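Local coordinates for protein Bd0816 (Bdellovibrio bacteriovorus HD100, PDB 5CER) that probably acts as a serine-type D-Ala-D-Ala carboxypeptidase of the peptidase S13 family, within the beta-lactamase clan, at residues L141-Y154 / M168-S180. The protein carries 2 engineered substitutions. Residues are numbered along the deposited sequence; the frame is centred on the assembly and turned at random.
Sequences LKESFSTAINRAMY and MLEKPTIEVRNIS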
loop_
_atom_site.group_PDB
_atom_site.type_symbol
_atom_site.label_atom_id
_atom_site.label_comp_id
_atom_site.label_asym_id
_atom_site.label_seq_id
_atom_site.Cartn_x
_atom_site.Cartn_y
_atom_site.Cartn_z
ATOM N N LEU A 141 -10.370 -11.380 -20.726
ATOM C CA LEU A 141 -10.650 -10.901 -22.069
ATOM C C LEU A 141 -12.157 -10.913 -22.396
ATOM O O LEU A 141 -12.715 -9.943 -22.922
ATOM C CB LEU A 141 -9.872 -11.703 -23.129
ATOM C CG LEU A 141 -8.365 -11.453 -23.197
ATOM C CD1 LEU A 141 -7.654 -12.483 -24.079
ATOM C CD2 LEU A 141 -8.057 -10.044 -23.665
ATOM N N LYS A 142 -12.794 -12.015 -22.077
ATOM C CA LYS A 142 -14.181 -12.228 -22.436
ATOM C C LYS A 142 -15.126 -11.375 -21.614
ATOM O O LYS A 142 -16.031 -10.746 -22.166
ATOM C CB LYS A 142 -14.517 -13.704 -22.255
ATOM C CG LYS A 142 -15.416 -14.262 -23.296
ATOM C CD LYS A 142 -15.993 -15.599 -22.858
ATOM C CE LYS A 142 -15.397 -16.695 -23.726
ATOM N NZ LYS A 142 -16.200 -16.866 -24.971
ATOM N N GLU A 143 -14.916 -11.351 -20.302
ATOM C CA GLU A 143 -15.820 -10.693 -19.385
ATOM C C GLU A 143 -15.567 -9.208 -19.197
ATOM O O GLU A 143 -16.503 -8.480 -18.851
ATOM C CB GLU A 143 -15.801 -11.405 -18.012
ATOM C CG GLU A 143 -16.381 -12.812 -18.094
ATOM C CD GLU A 143 -16.354 -13.602 -16.781
ATOM O OE1 GLU A 143 -15.740 -13.166 -15.782
ATOM O OE2 GLU A 143 -16.977 -14.681 -16.770
ATOM N N SER A 144 -14.312 -8.765 -19.347
ATOM C CA SER A 144 -13.931 -7.371 -18.987
ATOM C C SER A 144 -13.400 -6.559 -20.147
ATOM O O SER A 144 -13.939 -5.486 -20.421
ATOM C CB SER A 144 -12.916 -7.359 -17.850
ATOM O OG SER A 144 -13.377 -8.091 -16.720
ATOM N N PHE A 145 -12.360 -7.073 -20.835
ATOM C CA PHE A 145 -11.785 -6.405 -22.022
ATOM C C PHE A 145 -12.815 -6.186 -23.164
ATOM O O PHE A 145 -12.775 -5.146 -23.823
ATOM C CB PHE A 145 -10.581 -7.176 -22.570
ATOM C CG PHE A 145 -9.830 -6.442 -23.654
ATOM C CD1 PHE A 145 -10.251 -6.467 -24.975
ATOM C CD2 PHE A 145 -8.708 -5.695 -23.334
ATOM C CE1 PHE A 145 -9.544 -5.787 -25.953
ATOM C CE2 PHE A 145 -8.014 -4.982 -24.305
ATOM C CZ PHE A 145 -8.414 -5.042 -25.604
ATOM N N SER A 146 -13.719 -7.140 -23.372
ATOM C CA SER A 146 -14.700 -7.108 -24.460
ATOM C C SER A 146 -16.067 -6.527 -24.111
ATOM O O SER A 146 -16.885 -6.324 -25.005
ATOM C CB SER A 146 -14.982 -8.521 -24.913
ATOM O OG SER A 146 -13.822 -9.142 -25.372
ATOM N N THR A 147 -16.355 -6.291 -22.841
ATOM C CA THR A 147 -17.678 -5.797 -22.464
ATOM C C THR A 147 -17.724 -4.272 -22.560
ATOM O O THR A 147 -16.685 -3.616 -22.735
ATOM C CB THR A 147 -18.109 -6.303 -21.060
ATOM O OG1 THR A 147 -17.023 -6.181 -20.131
ATOM C CG2 THR A 147 -18.570 -7.762 -21.091
ATOM N N ALA A 148 -18.929 -3.715 -22.421
ATOM C CA ALA A 148 -19.116 -2.257 -22.310
ATOM C C ALA A 148 -18.123 -1.633 -21.322
ATOM O O ALA A 148 -18.001 -2.107 -20.176
ATOM C CB ALA A 148 -20.523 -1.931 -21.875
ATOM N N ILE A 149 -17.389 -0.615 -21.768
ATOM C CA ILE A 149 -16.459 0.086 -20.900
ATOM C C ILE A 149 -17.224 0.795 -19.755
ATOM O O ILE A 149 -18.258 1.430 -19.994
ATOM C CB ILE A 149 -15.566 1.076 -21.686
ATOM C CG1 ILE A 149 -14.626 0.285 -22.591
ATOM C CG2 ILE A 149 -14.751 1.972 -20.727
ATOM C CD1 ILE A 149 -13.699 1.123 -23.427
ATOM N N ASN A 150 -16.692 0.696 -18.526
ATOM C CA ASN A 150 -17.204 1.459 -17.389
ATOM C C ASN A 150 -16.887 2.921 -17.630
ATOM O O ASN A 150 -15.729 3.340 -17.512
ATOM C CB ASN A 150 -16.552 0.957 -16.103
ATOM C CG ASN A 150 -17.109 1.602 -14.846
ATOM O OD1 ASN A 150 -17.174 2.844 -14.707
ATOM N ND2 ASN A 150 -17.449 0.769 -13.892
ATOM N N ARG A 151 -17.917 3.683 -17.987
ATOM C CA ARG A 151 -17.751 5.123 -18.302
ATOM C C ARG A 151 -17.103 5.961 -17.195
ATOM O O ARG A 151 -16.178 6.739 -17.474
ATOM C CB ARG A 151 -19.088 5.771 -18.752
ATOM C CG ARG A 151 -19.388 5.669 -20.251
ATOM C CD ARG A 151 -18.183 6.109 -21.097
ATOM N NE ARG A 151 -17.721 5.110 -22.051
ATOM C CZ ARG A 151 -16.547 5.164 -22.706
ATOM N NH1 ARG A 151 -15.676 6.160 -22.504
ATOM N NH2 ARG A 151 -16.234 4.200 -23.587
ATOM N N ALA A 152 -17.551 5.764 -15.955
ATOM C CA ALA A 152 -17.010 6.516 -14.822
ATOM C C ALA A 152 -15.523 6.204 -14.579
ATOM O O ALA A 152 -14.714 7.128 -14.377
ATOM C CB ALA A 152 -17.840 6.284 -13.575
ATOM N N MET A 153 -15.156 4.919 -14.626
ATOM C CA MET A 153 -13.768 4.519 -14.427
ATOM C C MET A 153 -12.847 4.927 -15.527
ATOM O O MET A 153 -11.748 5.414 -15.255
ATOM C CB MET A 153 -13.655 3.032 -14.154
ATOM C CG MET A 153 -14.183 2.781 -12.793
ATOM S SD MET A 153 -13.851 1.295 -11.935
ATOM C CE MET A 153 -12.123 1.602 -11.539
ATOM N N TYR A 154 -13.264 4.719 -16.768
ATOM C CA TYR A 154 -12.470 5.197 -17.906
ATOM C C TYR A 154 -12.185 6.720 -17.791
ATOM O O TYR A 154 -11.084 7.193 -18.045
ATOM C CB TYR A 154 -13.174 4.897 -19.234
ATOM C CG TYR A 154 -12.317 5.274 -20.429
ATOM C CD1 TYR A 154 -12.310 6.585 -20.921
ATOM C CD2 TYR A 154 -11.512 4.330 -21.057
ATOM C CE1 TYR A 154 -11.504 6.943 -21.984
ATOM C CE2 TYR A 154 -10.683 4.694 -22.103
ATOM C CZ TYR A 154 -10.683 5.995 -22.572
ATOM O OH TYR A 154 -9.883 6.334 -23.610
ATOM N N MET A 168 -5.555 10.298 -24.259
ATOM C CA MET A 168 -6.518 9.214 -24.459
ATOM C C MET A 168 -7.780 9.793 -25.064
ATOM O O MET A 168 -8.144 10.931 -24.811
ATOM C CB MET A 168 -6.885 8.552 -23.145
ATOM C CG MET A 168 -5.718 7.892 -22.429
ATOM S SD MET A 168 -6.210 7.228 -20.812
ATOM C CE MET A 168 -7.291 5.880 -21.268
ATOM N N LEU A 169 -8.449 8.999 -25.902
ATOM C CA LEU A 169 -9.719 9.430 -26.504
ATOM C C LEU A 169 -10.791 9.540 -25.428
ATOM O O LEU A 169 -10.750 8.833 -24.452
ATOM C CB LEU A 169 -10.142 8.444 -27.588
ATOM C CG LEU A 169 -9.230 8.390 -28.812
ATOM C CD1 LEU A 169 -9.506 7.139 -29.625
ATOM C CD2 LEU A 169 -9.405 9.647 -29.673
ATOM N N GLU A 170 -11.729 10.453 -25.615
ATOM C CA GLU A 170 -12.872 10.551 -24.702
ATOM C C GLU A 170 -13.691 9.258 -24.592
ATOM O O GLU A 170 -14.044 8.842 -23.493
ATOM C CB GLU A 170 -13.832 11.668 -25.099
ATOM C CG GLU A 170 -14.598 12.200 -23.897
ATOM C CD GLU A 170 -15.549 13.326 -24.240
ATOM O OE1 GLU A 170 -15.362 13.986 -25.301
ATOM O OE2 GLU A 170 -16.492 13.556 -23.434
ATOM N N LYS A 171 -13.953 8.620 -25.726
ATOM C CA LYS A 171 -15.049 7.637 -25.797
ATOM C C LYS A 171 -14.776 6.486 -26.788
ATOM O O LYS A 171 -15.541 6.250 -27.714
ATOM C CB LYS A 171 -16.379 8.413 -26.000
ATOM C CG LYS A 171 -17.701 7.602 -26.216
ATOM C CD LYS A 171 -18.452 7.302 -24.907
ATOM C CE LYS A 171 -19.937 6.775 -25.028
ATOM N NZ LYS A 171 -20.630 6.841 -26.365
ATOM N N PRO A 172 -13.674 5.755 -26.578
ATOM C CA PRO A 172 -13.349 4.653 -27.463
ATOM C C PRO A 172 -14.087 3.390 -27.117
ATOM O O PRO A 172 -14.619 3.234 -25.992
ATOM C CB PRO A 172 -11.879 4.428 -27.178
ATOM C CG PRO A 172 -11.763 4.689 -25.701
ATOM C CD PRO A 172 -12.690 5.859 -25.469
ATOM N N THR A 173 -14.186 2.511 -28.096
ATOM C CA THR A 173 -14.772 1.168 -27.915
ATOM C C THR A 173 -13.949 0.136 -28.653
ATOM O O THR A 173 -13.192 0.483 -29.548
ATOM C CB THR A 173 -16.263 1.066 -28.386
ATOM O OG1 THR A 173 -16.267 1.014 -29.793
ATOM C CG2 THR A 173 -17.138 2.232 -27.931
ATOM N N ILE A 174 -14.156 -1.121 -28.269
ATOM C CA ILE A 174 -13.644 -2.268 -28.977
ATOM C C ILE A 174 -14.709 -3.387 -28.968
ATOM O O ILE A 174 -15.565 -3.434 -28.083
ATOM C CB ILE A 174 -12.318 -2.745 -28.341
ATOM C CG1 ILE A 174 -11.496 -3.571 -29.339
ATOM C CG2 ILE A 174 -12.564 -3.534 -27.069
ATOM C CD1 ILE A 174 -10.836 -2.741 -30.406
ATOM N N GLU A 175 -14.708 -4.213 -30.013
ATOM C CA GLU A 175 -15.523 -5.435 -30.085
ATOM C C GLU A 175 -14.569 -6.572 -30.402
ATOM O O GLU A 175 -13.692 -6.418 -31.250
ATOM C CB GLU A 175 -16.536 -5.352 -31.202
ATOM C CG GLU A 175 -17.789 -4.566 -30.920
ATOM C CD GLU A 175 -18.783 -4.646 -32.073
ATOM O OE1 GLU A 175 -18.581 -5.413 -33.062
ATOM O OE2 GLU A 175 -19.798 -3.933 -31.997
ATOM N N VAL A 176 -14.769 -7.708 -29.759
ATOM C CA VAL A 176 -13.976 -8.897 -30.002
ATOM C C VAL A 176 -14.908 -10.081 -30.128
ATOM O O VAL A 176 -15.672 -10.407 -29.226
ATOM C CB VAL A 176 -12.972 -9.159 -28.862
ATOM C CG1 VAL A 176 -12.059 -10.336 -29.181
ATOM C CG2 VAL A 176 -12.158 -7.909 -28.609
ATOM N N ARG A 177 -14.861 -10.713 -31.271
ATOM C CA ARG A 177 -15.690 -11.860 -31.535
ATOM C C ARG A 177 -15.205 -13.164 -30.892
ATOM O O ARG A 177 -15.983 -13.832 -30.240
ATOM C CB ARG A 177 -15.734 -12.087 -33.043
ATOM C CG ARG A 177 -16.826 -13.056 -33.419
ATOM C CD ARG A 177 -17.238 -13.045 -34.852
ATOM N NE ARG A 177 -18.304 -12.101 -35.196
ATOM C CZ ARG A 177 -18.452 -11.675 -36.434
ATOM N NH1 ARG A 177 -17.669 -12.180 -37.376
ATOM N NH2 ARG A 177 -19.376 -10.792 -36.757
ATOM N N ASN A 178 -13.969 -13.562 -31.180
ATOM C CA ASN A 178 -13.422 -14.824 -30.702
ATOM C C ASN A 178 -12.134 -14.577 -29.986
ATOM O O ASN A 178 -11.379 -13.686 -30.345
ATOM C CB ASN A 178 -13.179 -15.783 -31.847
ATOM C CG ASN A 178 -14.477 -16.336 -32.408
ATOM O OD1 ASN A 178 -15.293 -16.883 -31.688
ATOM N ND2 ASN A 178 -14.680 -16.180 -33.707
ATOM N N ILE A 179 -11.937 -15.349 -28.943
ATOM C CA ILE A 179 -10.778 -15.246 -28.091
ATOM C C ILE A 179 -10.283 -16.690 -27.855
ATOM O O ILE A 179 -11.084 -17.566 -27.518
ATOM C CB ILE A 179 -11.161 -14.573 -26.737
ATOM C CG1 ILE A 179 -11.527 -13.083 -26.926
ATOM C CG2 ILE A 179 -10.051 -14.731 -25.713
ATOM C CD1 ILE A 179 -12.560 -12.563 -25.934
ATOM N N SER A 180 -8.987 -16.928 -28.045
ATOM C CA SER A 180 -8.391 -18.207 -27.681
ATOM C C SER A 180 -6.889 -18.129 -27.522
ATOM O O SER A 180 -6.243 -17.170 -27.968
ATOM C CB SER A 180 -8.740 -19.284 -28.697
ATOM O OG SER A 180 -8.301 -18.906 -29.972
#
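With CG anti to the backbone N (chi1 -175°), Y154 sends its ring toward the incoming 168-180 chain, while bends at chi2 and chi3 turn the R151 guanidinium so that one face meets K171 CD, the two side chains crossing at about a right angle. Y154 OH donates to L169 O at 2.8 Å; that oxygen lies at the ring edge, and the hydroxyl is tilted somewhat from the carbonyl plane. Y154 OH also touches P172 CG (3.3 Å) and M168 CE (3.5 Å). The R151 guanidinium is sandwiched: K171 CD lies 3.6 Å above the centre of one face and I149 CG2 is offset over the other. At its edge, NH2 makes a weak, bent bond (133°) to P172 O. Y154 and R151 join the first turn of helix 151-163 to the lead-in of strand 175-181, which lies at an outer position of a mixed sheet and pairs in parallel with strand 98-104. Segments 141-145 and 175-180 run nearly antiparallel (172°), their axes 9.8 Å apart. Here I179 packs CG2 against L141 CD1 at 3.7 Å, and V176 CG2 meets the F145 ring at its edge. S146 OG, touching V176 CB and I179 CD1, donates back to L141 O at 2.8 Å from above the carbonyl plane.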